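Local atomic coordinates of KmHsv2 (Kluyveromyces marxianus, PDB entry 3VU4), a protein that probably binds phosphoinositides and serves in autophagy-related protein transport, as a beta-propeller PROPPIN related to Atg18. Residues Phe42-Val47 and His52-Glu57; Gln56-Leu61 and His84-Val89; Met246-Asp251 and Phe267-Asp272. One frame throughout, in Å; residues are numbered along the deposited sequence.

Interaction 1. Residues Phe42-Val47 and His52-Glu57; sequences FEIYNV and HIMSQE
The Y45 ring and the H52 imidazole form an offset stack, centroids 4.5 Å apart and planes 22° apart, with Y45 CE2 over one face of the histidine. OE2 of E43 and the carbonyl O of I44 lie at the imidazole edge, in its plane. On the other face of the sheet, the F42 ring is covered on one side by Q56, whose CB stands 3.7 Å from the F42 ring centroid in a CH-pi contact. These pairs sit on an antiparallel beta hairpin, strands 41-47 and 50-57 of a propeller blade, interrupted by a classic beta bulge. There I53 and M54 both face I44: I53 N donates to I44 O at 3.0 Å, M54 N reaches the same oxygen more weakly, and I44 N returns a bond to M54 O.

H52 has its CG trans to the backbone N (chi1 -168°), which runs the imidazole along the strand toward E43. The N-H at H52 NE2 is shared weakly between E43 OE2, at 2.9 Å, and M54 O, neither bond straight; a histidine suits the place because one ring can both stack and donate. OE1 of E43 is held by S41. An alanine at H52 would probably leave the Y45 ring without its stacking partner and the E43 carboxylate less fixed, held by S41 and weakly by S55. I44 packs its CG2 on I53 CD1 at 3.7 Å. The Q56 chain bends so that NE2 donates to the E57 carbonyl O at 2.7 Å, nearly straight and in the amide plane.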
loop_
_atom_site.group_PDB
_atom_site.type_symbol
_atom_site.label_atom_id
_atom_site.label_comp_id
_atom_site.label_asym_id
_atom_site.label_seq_id
_atom_site.Cartn_x
_atom_site.Cartn_y
_atom_site.Cartn_z
ATOM N N PHE A 42 -17.539 -10.501 -5.208
ATOM C CA PHE A 42 -16.263 -9.813 -5.276
ATOM C C PHE A 42 -16.242 -9.178 -6.660
ATOM O O PHE A 42 -16.735 -9.759 -7.621
ATOM C CB PHE A 42 -15.072 -10.761 -5.012
ATOM C CG PHE A 42 -14.654 -11.632 -6.176
ATOM C CD1 PHE A 42 -14.017 -11.090 -7.293
ATOM C CD2 PHE A 42 -14.806 -13.017 -6.106
ATOM C CE1 PHE A 42 -13.529 -11.920 -8.318
ATOM C CE2 PHE A 42 -14.320 -13.850 -7.125
ATOM C CZ PHE A 42 -13.683 -13.300 -8.228
ATOM N N GLU A 43 -15.718 -7.962 -6.744
ATOM C CA GLU A 43 -15.675 -7.223 -7.996
ATOM C C GLU A 43 -14.248 -6.790 -8.268
ATOM O O GLU A 43 -13.456 -6.632 -7.339
ATOM C CB GLU A 43 -16.555 -5.980 -7.882
ATOM C CG GLU A 43 -17.876 -6.217 -7.162
ATOM C CD GLU A 43 -18.918 -6.864 -8.057
ATOM O OE1 GLU A 43 -19.968 -7.309 -7.535
ATOM O OE2 GLU A 43 -18.686 -6.915 -9.285
ATOM N N ILE A 44 -13.924 -6.593 -9.541
ATOM C CA ILE A 44 -12.592 -6.160 -9.928
ATOM C C ILE A 44 -12.730 -5.004 -10.904
ATOM O O ILE A 44 -13.565 -5.045 -11.807
ATOM C CB ILE A 44 -11.801 -7.296 -10.603
ATOM C CG1 ILE A 44 -11.654 -8.469 -9.633
ATOM C CG2 ILE A 44 -10.421 -6.794 -11.022
ATOM C CD1 ILE A 44 -11.024 -9.699 -10.257
ATOM N N TYR A 45 -11.917 -3.971 -10.712
ATOM C CA TYR A 45 -11.957 -2.803 -11.581
ATOM C C TYR A 45 -10.575 -2.401 -12.054
ATOM O O TYR A 45 -9.556 -2.844 -11.521
ATOM C CB TYR A 45 -12.542 -1.590 -10.849
ATOM C CG TYR A 45 -13.834 -1.832 -10.107
ATOM C CD1 TYR A 45 -13.854 -2.555 -8.904
ATOM C CD2 TYR A 45 -15.043 -1.332 -10.602
ATOM C CE1 TYR A 45 -15.046 -2.772 -8.215
ATOM C CE2 TYR A 45 -16.238 -1.543 -9.925
ATOM C CZ TYR A 45 -16.235 -2.259 -8.735
ATOM O OH TYR A 45 -17.418 -2.445 -8.062
ATOM N N ASN A 46 -10.554 -1.553 -13.072
ATOM C CA ASN A 46 -9.316 -1.002 -13.575
ATOM C C ASN A 46 -9.301 0.312 -12.815
ATOM O O ASN A 46 -10.354 0.936 -12.671
ATOM C CB ASN A 46 -9.423 -0.726 -15.064
ATOM C CG ASN A 46 -8.403 -1.480 -15.854
ATOM O OD1 ASN A 46 -8.434 -2.708 -15.902
ATOM N ND2 ASN A 46 -7.473 -0.755 -16.471
ATOM N N VAL A 47 -8.151 0.736 -12.308
ATOM C CA VAL A 47 -8.115 1.992 -11.566
ATOM C C VAL A 47 -7.982 3.210 -12.476
ATOM O O VAL A 47 -8.533 4.271 -12.179
ATOM C CB VAL A 47 -6.990 2.003 -10.513
ATOM C CG1 VAL A 47 -7.244 0.916 -9.484
ATOM C CG2 VAL A 47 -5.657 1.791 -11.171
ATOM N N HIS A 52 -15.235 -1.105 -14.541
ATOM C CA HIS A 52 -15.629 -2.369 -13.926
ATOM C C HIS A 52 -15.315 -3.451 -14.938
ATOM O O HIS A 52 -15.839 -3.424 -16.049
ATOM C CB HIS A 52 -17.130 -2.379 -13.619
ATOM C CG HIS A 52 -17.557 -3.506 -12.730
ATOM N ND1 HIS A 52 -18.862 -3.676 -12.320
ATOM C CD2 HIS A 52 -16.848 -4.500 -12.146
ATOM C CE1 HIS A 52 -18.938 -4.725 -11.520
ATOM N NE2 HIS A 52 -17.730 -5.242 -11.397
ATOM N N ILE A 53 -14.459 -4.397 -14.565
ATOM C CA ILE A 53 -14.089 -5.450 -15.498
ATOM C C ILE A 53 -14.562 -6.847 -15.120
ATOM O O ILE A 53 -14.423 -7.777 -15.911
ATOM C CB ILE A 53 -12.559 -5.483 -15.725
ATOM C CG1 ILE A 53 -11.831 -5.730 -14.408
ATOM C CG2 ILE A 53 -12.099 -4.173 -16.345
ATOM C CD1 ILE A 53 -10.322 -5.580 -14.531
ATOM N N MET A 54 -15.123 -7.005 -13.924
ATOM C CA MET A 54 -15.604 -8.319 -13.525
ATOM C C MET A 54 -16.408 -8.386 -12.240
ATOM O O MET A 54 -16.149 -7.658 -11.281
ATOM C CB MET A 54 -14.442 -9.300 -13.411
ATOM C CG MET A 54 -14.902 -10.720 -13.133
ATOM S SD MET A 54 -13.533 -11.859 -12.965
ATOM C CE MET A 54 -12.922 -11.939 -14.685
ATOM N N SER A 55 -17.378 -9.294 -12.236
ATOM C CA SER A 55 -18.242 -9.527 -11.091
ATOM C C SER A 55 -18.295 -11.037 -10.874
ATOM O O SER A 55 -18.144 -11.811 -11.818
ATOM C CB SER A 55 -19.639 -8.986 -11.367
ATOM O OG SER A 55 -20.472 -9.156 -10.237
ATOM N N GLN A 56 -18.507 -11.459 -9.635
ATOM C CA GLN A 56 -18.551 -12.882 -9.328
ATOM C C GLN A 56 -19.262 -13.110 -8.009
ATOM O O GLN A 56 -18.798 -12.663 -6.962
ATOM C CB GLN A 56 -17.129 -13.442 -9.250
ATOM C CG GLN A 56 -17.033 -14.847 -8.681
ATOM C CD GLN A 56 -17.830 -15.864 -9.475
ATOM O OE1 GLN A 56 -17.531 -16.136 -10.642
ATOM N NE2 GLN A 56 -18.854 -16.432 -8.845
ATOM N N GLU A 57 -20.385 -13.813 -8.049
ATOM C CA GLU A 57 -21.117 -14.061 -6.823
ATOM C C GLU A 57 -20.404 -15.028 -5.907
ATOM O O GLU A 57 -19.778 -15.988 -6.350
ATOM C CB GLU A 57 -22.514 -14.571 -7.123
ATOM C CG GLU A 57 -23.416 -13.500 -7.675
ATOM C CD GLU A 57 -24.825 -13.995 -7.867
ATOM O OE1 GLU A 57 -25.676 -13.202 -8.330
ATOM O OE2 GLU A 57 -25.080 -15.182 -7.553
#

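Interaction 2. Residues Gln56-Leu61 and His84-Val89; sequences QEMRHL and HIWDDV
The methyl carbon CE of M58 rests over one face of the six-membered ring of W86, 3.6 Å from its centroid and 12° off the ring normal. This is a CH-pi contact belonging to a Met-aromatic pair, and it joins two successive blades of the beta-propeller: M58 follows the last strand of one, 50-57, and W86 lies on the third strand of the next, 82-87. The two side chains approach from opposite directions. M58 CE comes closest to W86 CH2, at 3.5 Å, yet even the farthest carbon of the six-membered ring, W86 CD2, is only 4.1 Å from M58 CE, a broad seat rather than a single touch.

The methionine reaches this seat because its chain is extended through CB and CG and bends at the last torsion (chi3 -72°), which sets CE ahead of the sulfur on the way to the ring. A long, flexible, unbranched apolar chain suits a reach from one blade to the next, and the flat indole offers it a wide surface. Q56 adds a lighter touch: its amide carbon CD is 4.3 Å from W86 CZ2, approaching obliquely. That amide is held in place by its bond to the E57 carbonyl.

Further out, F75 on strand 72-76 is touched by the M58 side chain and meets the W86 ring, so one aromatic residue backs both partners. W86 also packs on V73, D93 and K91, and K91 is reached by Q56 as well. The backbone of M58 is bonded to K40, which ties the start of the loop to the turn between strands 33-37 and 41-47. Behind the methyl group, M58 SD stands 5.0 Å from the centroid of the W86 six-membered ring, 8° off its normal.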
loop_
_atom_site.group_PDB
_atom_site.type_symbol
_atom_site.label_atom_id
_atom_site.label_comp_id
_atom_site.label_asym_id
_atom_site.label_seq_id
_atom_site.Cartn_x
_atom_site.Cartn_y
_atom_site.Cartn_z
ATOM N N GLN A 56 -18.507 -11.459 -9.635
ATOM C CA GLN A 56 -18.551 -12.882 -9.328
ATOM C C GLN A 56 -19.262 -13.110 -8.009
ATOM O O GLN A 56 -18.798 -12.663 -6.962
ATOM C CB GLN A 56 -17.129 -13.442 -9.250
ATOM C CG GLN A 56 -17.033 -14.847 -8.681
ATOM C CD GLN A 56 -17.830 -15.864 -9.475
ATOM O OE1 GLN A 56 -17.531 -16.136 -10.642
ATOM N NE2 GLN A 56 -18.854 -16.432 -8.845
ATOM N N GLU A 57 -20.385 -13.813 -8.049
ATOM C CA GLU A 57 -21.117 -14.061 -6.823
ATOM C C GLU A 57 -20.404 -15.028 -5.907
ATOM O O GLU A 57 -19.778 -15.988 -6.350
ATOM C CB GLU A 57 -22.514 -14.571 -7.123
ATOM C CG GLU A 57 -23.416 -13.500 -7.675
ATOM C CD GLU A 57 -24.825 -13.995 -7.867
ATOM O OE1 GLU A 57 -25.676 -13.202 -8.330
ATOM O OE2 GLU A 57 -25.080 -15.182 -7.553
ATOM N N MET A 58 -20.512 -14.745 -4.617
ATOM C CA MET A 58 -19.889 -15.544 -3.583
ATOM C C MET A 58 -20.219 -14.848 -2.276
ATOM O O MET A 58 -20.202 -13.618 -2.205
ATOM C CB MET A 58 -18.382 -15.578 -3.798
ATOM C CG MET A 58 -17.672 -16.640 -3.011
ATOM S SD MET A 58 -16.015 -16.810 -3.650
ATOM C CE MET A 58 -16.351 -17.626 -5.225
ATOM N N ARG A 59 -20.520 -15.628 -1.246
ATOM C CA ARG A 59 -20.873 -15.052 0.042
ATOM C C ARG A 59 -19.812 -15.335 1.089
ATOM O O ARG A 59 -18.951 -16.190 0.886
ATOM C CB ARG A 59 -22.225 -15.604 0.506
ATOM C CG ARG A 59 -23.389 -15.299 -0.441
ATOM C CD ARG A 59 -24.729 -15.724 0.161
ATOM N NE ARG A 59 -24.989 -15.095 1.461
ATOM C CZ ARG A 59 -25.210 -13.793 1.652
ATOM N NH1 ARG A 59 -25.212 -12.948 0.625
ATOM N NH2 ARG A 59 -25.431 -13.327 2.879
ATOM N N HIS A 60 -19.874 -14.601 2.199
ATOM C CA HIS A 60 -18.932 -14.769 3.300
ATOM C C HIS A 60 -17.539 -14.204 3.029
ATOM O O HIS A 60 -16.636 -14.347 3.858
ATOM C CB HIS A 60 -18.824 -16.256 3.658
ATOM C CG HIS A 60 -20.136 -16.871 4.030
ATOM N ND1 HIS A 60 -20.695 -16.725 5.282
ATOM C CD2 HIS A 60 -21.046 -17.542 3.286
ATOM C CE1 HIS A 60 -21.896 -17.275 5.291
ATOM N NE2 HIS A 60 -22.133 -17.776 4.092
ATOM N N LEU A 61 -17.359 -13.566 1.875
ATOM C CA LEU A 61 -16.061 -12.997 1.542
ATOM C C LEU A 61 -15.603 -12.060 2.642
ATOM O O LEU A 61 -16.233 -11.044 2.919
ATOM C CB LEU A 61 -16.118 -12.264 0.211
ATOM C CG LEU A 61 -16.197 -13.228 -0.969
ATOM C CD1 LEU A 61 -16.149 -12.446 -2.269
ATOM C CD2 LEU A 61 -15.040 -14.209 -0.898
ATOM N N HIS A 84 -8.355 -19.447 -0.045
ATOM C CA HIS A 84 -8.697 -20.094 -1.299
ATOM C C HIS A 84 -8.031 -19.452 -2.501
ATOM O O HIS A 84 -8.166 -18.249 -2.717
ATOM C CB HIS A 84 -10.206 -20.037 -1.536
ATOM C CG HIS A 84 -11.023 -20.720 -0.487
ATOM N ND1 HIS A 84 -11.772 -21.847 -0.748
ATOM C CD2 HIS A 84 -11.260 -20.403 0.809
ATOM C CE1 HIS A 84 -12.438 -22.193 0.339
ATOM N NE2 HIS A 84 -12.145 -21.332 1.297
ATOM N N ILE A 85 -7.309 -20.246 -3.283
ATOM C CA ILE A 85 -6.715 -19.727 -4.505
ATOM C C ILE A 85 -7.802 -20.100 -5.505
ATOM O O ILE A 85 -8.093 -21.277 -5.687
ATOM C CB ILE A 85 -5.410 -20.443 -4.859
ATOM C CG1 ILE A 85 -4.452 -20.390 -3.667
ATOM C CG2 ILE A 85 -4.770 -19.775 -6.073
ATOM C CD1 ILE A 85 -4.079 -18.991 -3.235
ATOM N N TRP A 86 -8.413 -19.100 -6.131
ATOM C CA TRP A 86 -9.517 -19.324 -7.065
ATOM C C TRP A 86 -9.237 -18.882 -8.494
ATOM O O TRP A 86 -8.494 -17.930 -8.726
ATOM C CB TRP A 86 -10.758 -18.616 -6.506
ATOM C CG TRP A 86 -11.951 -18.491 -7.407
ATOM C CD1 TRP A 86 -12.129 -17.587 -8.420
ATOM C CD2 TRP A 86 -13.182 -19.214 -7.293
ATOM N NE1 TRP A 86 -13.402 -17.698 -8.937
ATOM C CE2 TRP A 86 -14.066 -18.690 -8.266
ATOM C CE3 TRP A 86 -13.624 -20.255 -6.468
ATOM C CZ2 TRP A 86 -15.372 -19.168 -8.424
ATOM C CZ3 TRP A 86 -14.922 -20.732 -6.627
ATOM C CH2 TRP A 86 -15.779 -20.189 -7.601
ATOM N N ASP A 87 -9.840 -19.588 -9.448
ATOM C CA ASP A 87 -9.669 -19.290 -10.865
ATOM C C ASP A 87 -10.842 -18.445 -11.360
ATOM O O ASP A 87 -12.001 -18.834 -11.231
ATOM C CB ASP A 87 -9.584 -20.593 -11.668
ATOM C CG ASP A 87 -9.053 -20.383 -13.080
ATOM O OD1 ASP A 87 -9.635 -19.568 -13.829
ATOM O OD2 ASP A 87 -8.050 -21.038 -13.442
ATOM N N ASP A 88 -10.523 -17.287 -11.926
ATOM C CA ASP A 88 -11.516 -16.352 -12.443
ATOM C C ASP A 88 -12.366 -16.888 -13.576
ATOM O O ASP A 88 -13.588 -16.960 -13.467
ATOM C CB ASP A 88 -10.835 -15.082 -12.940
ATOM C CG ASP A 88 -10.903 -13.968 -11.938
ATOM O OD1 ASP A 88 -11.975 -13.804 -11.321
ATOM O OD2 ASP A 88 -9.895 -13.249 -11.778
ATOM N N VAL A 89 -11.704 -17.235 -14.676
ATOM C CA VAL A 89 -12.368 -17.744 -15.867
ATOM C C VAL A 89 -12.966 -19.143 -15.701
ATOM O O VAL A 89 -13.994 -19.449 -16.300
ATOM C CB VAL A 89 -11.394 -17.709 -17.081
ATOM C CG1 VAL A 89 -10.022 -18.217 -16.668
ATOM C CG2 VAL A 89 -11.946 -18.539 -18.222
#

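Interaction 3. Residues Met246-Asp251 and Phe267-Asp272; sequences MKWSTD and FEIFND
Within a single propeller blade, the end of its first strand, 243-248, and the turn after it meet the chain that leaves the third strand, 263-268. W248 and I269 supply the apolar part. Their side chains cross at about a right angle, and W248 CZ3 lies 3.5 Å from I269 CG1, the approach to the indole being oblique. A large indole and a branched aliphatic chain fill this buried layer well; both also touch M209 and L255, while W248 NE1 is satisfied by the carbonyl of R202.

Toward solvent, the F270 ring turns its edge to D251, with CZ 3.6 Å from the backbone O of D251, close to the ring plane. Water 1 is hydrogen-bonded to S249 OG at 2.7 Å; its link to D272 OD2 is less sure, because the modelled closeness of the D251 and D272 carboxylates is doubtful. An aspartate suits the turn because its carboxylate can accept a backbone N-H, here S253 N on D251 OD1; S249 OG likewise bonds to K254 N. Polar turn residues beside the W248-I269 contact thus join the first strand's end to the loop after the third, in a four-stranded antiparallel beta-propeller blade.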
loop_
_atom_site.group_PDB
_atom_site.type_symbol
_atom_site.label_atom_id
_atom_site.label_comp_id
_atom_site.label_asym_id
_atom_site.label_seq_id
_atom_site.Cartn_x
_atom_site.Cartn_y
_atom_site.Cartn_z
ATOM N N MET A 246 -0.223 5.008 3.335
ATOM C CA MET A 246 0.983 5.648 2.837
ATOM C C MET A 246 1.395 4.881 1.594
ATOM O O MET A 246 1.575 3.668 1.647
ATOM C CB MET A 246 2.049 5.572 3.926
ATOM C CG MET A 246 3.424 5.972 3.517
ATOM S SD MET A 246 4.399 6.290 4.995
ATOM C CE MET A 246 4.658 4.624 5.613
ATOM N N LYS A 247 1.518 5.596 0.477
ATOM C CA LYS A 247 1.874 4.991 -0.808
ATOM C C LYS A 247 2.917 5.819 -1.591
ATOM O O LYS A 247 3.000 7.043 -1.437
ATOM C CB LYS A 247 0.600 4.813 -1.627
ATOM C CG LYS A 247 0.131 3.385 -1.782
ATOM C CD LYS A 247 0.138 2.614 -0.481
ATOM C CE LYS A 247 -0.526 1.255 -0.650
ATOM N NZ LYS A 247 -1.992 1.353 -0.960
ATOM N N TRP A 248 3.704 5.137 -2.425
ATOM C CA TRP A 248 4.779 5.757 -3.220
ATOM C C TRP A 248 4.378 6.082 -4.656
ATOM O O TRP A 248 3.644 5.318 -5.283
ATOM C CB TRP A 248 5.990 4.821 -3.310
ATOM C CG TRP A 248 6.786 4.571 -2.044
ATOM C CD1 TRP A 248 6.511 3.662 -1.056
ATOM C CD2 TRP A 248 8.056 5.151 -1.710
ATOM N NE1 TRP A 248 7.535 3.631 -0.138
ATOM C CE2 TRP A 248 8.496 4.536 -0.512
ATOM C CE3 TRP A 248 8.863 6.132 -2.308
ATOM C CZ2 TRP A 248 9.719 4.863 0.097
ATOM C CZ3 TRP A 248 10.074 6.461 -1.705
ATOM C CH2 TRP A 248 10.490 5.827 -0.510
ATOM N N SER A 249 4.869 7.192 -5.197
ATOM C CA SER A 249 4.545 7.518 -6.587
ATOM C C SER A 249 5.295 6.501 -7.452
ATOM O O SER A 249 6.272 5.901 -7.010
ATOM C CB SER A 249 4.952 8.956 -6.931
ATOM O OG SER A 249 6.335 9.174 -6.719
ATOM N N THR A 250 4.836 6.303 -8.680
ATOM C CA THR A 250 5.433 5.304 -9.564
ATOM C C THR A 250 6.946 5.348 -9.802
ATOM O O THR A 250 7.566 4.299 -9.971
ATOM C CB THR A 250 4.689 5.270 -10.910
ATOM O OG1 THR A 250 4.694 6.572 -11.504
ATOM C CG2 THR A 250 3.249 4.833 -10.689
ATOM N N ASP A 251 7.552 6.532 -9.803
ATOM C CA ASP A 251 9.004 6.624 -9.994
ATOM C C ASP A 251 9.764 6.655 -8.656
ATOM O O ASP A 251 10.994 6.770 -8.633
ATOM C CB ASP A 251 9.362 7.870 -10.810
ATOM C CG ASP A 251 8.916 9.156 -10.139
ATOM O OD1 ASP A 251 8.496 9.120 -8.956
ATOM O OD2 ASP A 251 8.988 10.211 -10.793
ATOM N N PHE A 267 5.178 13.939 0.566
ATOM C CA PHE A 267 6.565 14.174 0.964
ATOM C C PHE A 267 7.442 13.872 -0.246
ATOM O O PHE A 267 7.125 12.993 -1.060
ATOM C CB PHE A 267 6.942 13.277 2.144
ATOM C CG PHE A 267 6.172 13.576 3.388
ATOM C CD1 PHE A 267 6.580 14.585 4.243
ATOM C CD2 PHE A 267 5.010 12.867 3.692
ATOM C CE1 PHE A 267 5.840 14.891 5.395
ATOM C CE2 PHE A 267 4.272 13.163 4.828
ATOM C CZ PHE A 267 4.685 14.176 5.683
ATOM N N GLU A 268 8.546 14.594 -0.368
ATOM C CA GLU A 268 9.425 14.406 -1.512
ATOM C C GLU A 268 10.729 13.681 -1.199
ATOM O O GLU A 268 11.536 14.170 -0.405
ATOM C CB GLU A 268 9.716 15.777 -2.136
ATOM C CG GLU A 268 10.780 15.787 -3.232
ATOM C CD GLU A 268 11.000 17.181 -3.798
ATOM O OE1 GLU A 268 10.205 17.610 -4.662
ATOM O OE2 GLU A 268 11.956 17.858 -3.361
ATOM N N ILE A 269 10.931 12.517 -1.819
ATOM C CA ILE A 269 12.163 11.744 -1.630
ATOM C C ILE A 269 13.277 12.313 -2.536
ATOM O O ILE A 269 14.433 12.457 -2.120
ATOM C CB ILE A 269 11.937 10.239 -1.926
ATOM C CG1 ILE A 269 11.262 9.567 -0.721
ATOM C CG2 ILE A 269 13.262 9.548 -2.226
ATOM C CD1 ILE A 269 9.811 9.957 -0.508
ATOM N N PHE A 270 12.931 12.626 -3.777
ATOM C CA PHE A 270 13.889 13.239 -4.690
ATOM C C PHE A 270 13.105 14.056 -5.705
ATOM O O PHE A 270 11.967 13.707 -6.034
ATOM C CB PHE A 270 14.787 12.183 -5.364
ATOM C CG PHE A 270 14.105 11.340 -6.412
ATOM C CD1 PHE A 270 13.875 11.842 -7.692
ATOM C CD2 PHE A 270 13.756 10.012 -6.138
ATOM C CE1 PHE A 270 13.314 11.041 -8.693
ATOM C CE2 PHE A 270 13.196 9.201 -7.129
ATOM C CZ PHE A 270 12.975 9.721 -8.411
ATOM N N ASN A 271 13.688 15.159 -6.175
ATOM C CA ASN A 271 12.989 16.004 -7.127
ATOM C C ASN A 271 12.810 15.317 -8.477
ATOM O O ASN A 271 13.756 14.856 -9.102
ATOM C CB ASN A 271 13.680 17.345 -7.295
ATOM C CG ASN A 271 12.820 18.327 -8.049
ATOM O OD1 ASN A 271 12.507 18.108 -9.216
ATOM N ND2 ASN A 271 12.408 19.406 -7.382
ATOM N N ASP A 272 11.550 15.277 -8.887
ATOM C CA ASP A 272 11.053 14.627 -10.091
ATOM C C ASP A 272 11.106 15.414 -11.400
ATOM O O ASP A 272 11.301 14.851 -12.467
ATOM C CB ASP A 272 9.593 14.249 -9.822
ATOM C CG ASP A 272 9.282 12.869 -10.247
ATOM O OD1 ASP A 272 10.245 12.108 -10.447
ATOM O OD2 ASP A 272 8.092 12.532 -10.371
HETATM O O HOH W 1 6.375 11.548 -8.087
#

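How the interactions relate
Interactions 1 and 2 are neighbours, with centres 11 Å apart, and share Q56 and E57 on strand 50-57. Interaction 1 builds the edge hairpin of one blade, and interaction 2 carries that edge across to the next. They also touch directly: F42 CB packs on L61 CD1 at 3.4 Å, and F42 CZ approaches D88 OD1 at 3.6 Å. Interaction 3 stands apart, in a different blade. Its centre is about 29 Å from that of interaction 1 and about 35 Å from that of interaction 2, on the opposite side of the chain's centre from the latter. Together they sample the hairpin, inter-blade and intra-blade contacts of one propeller.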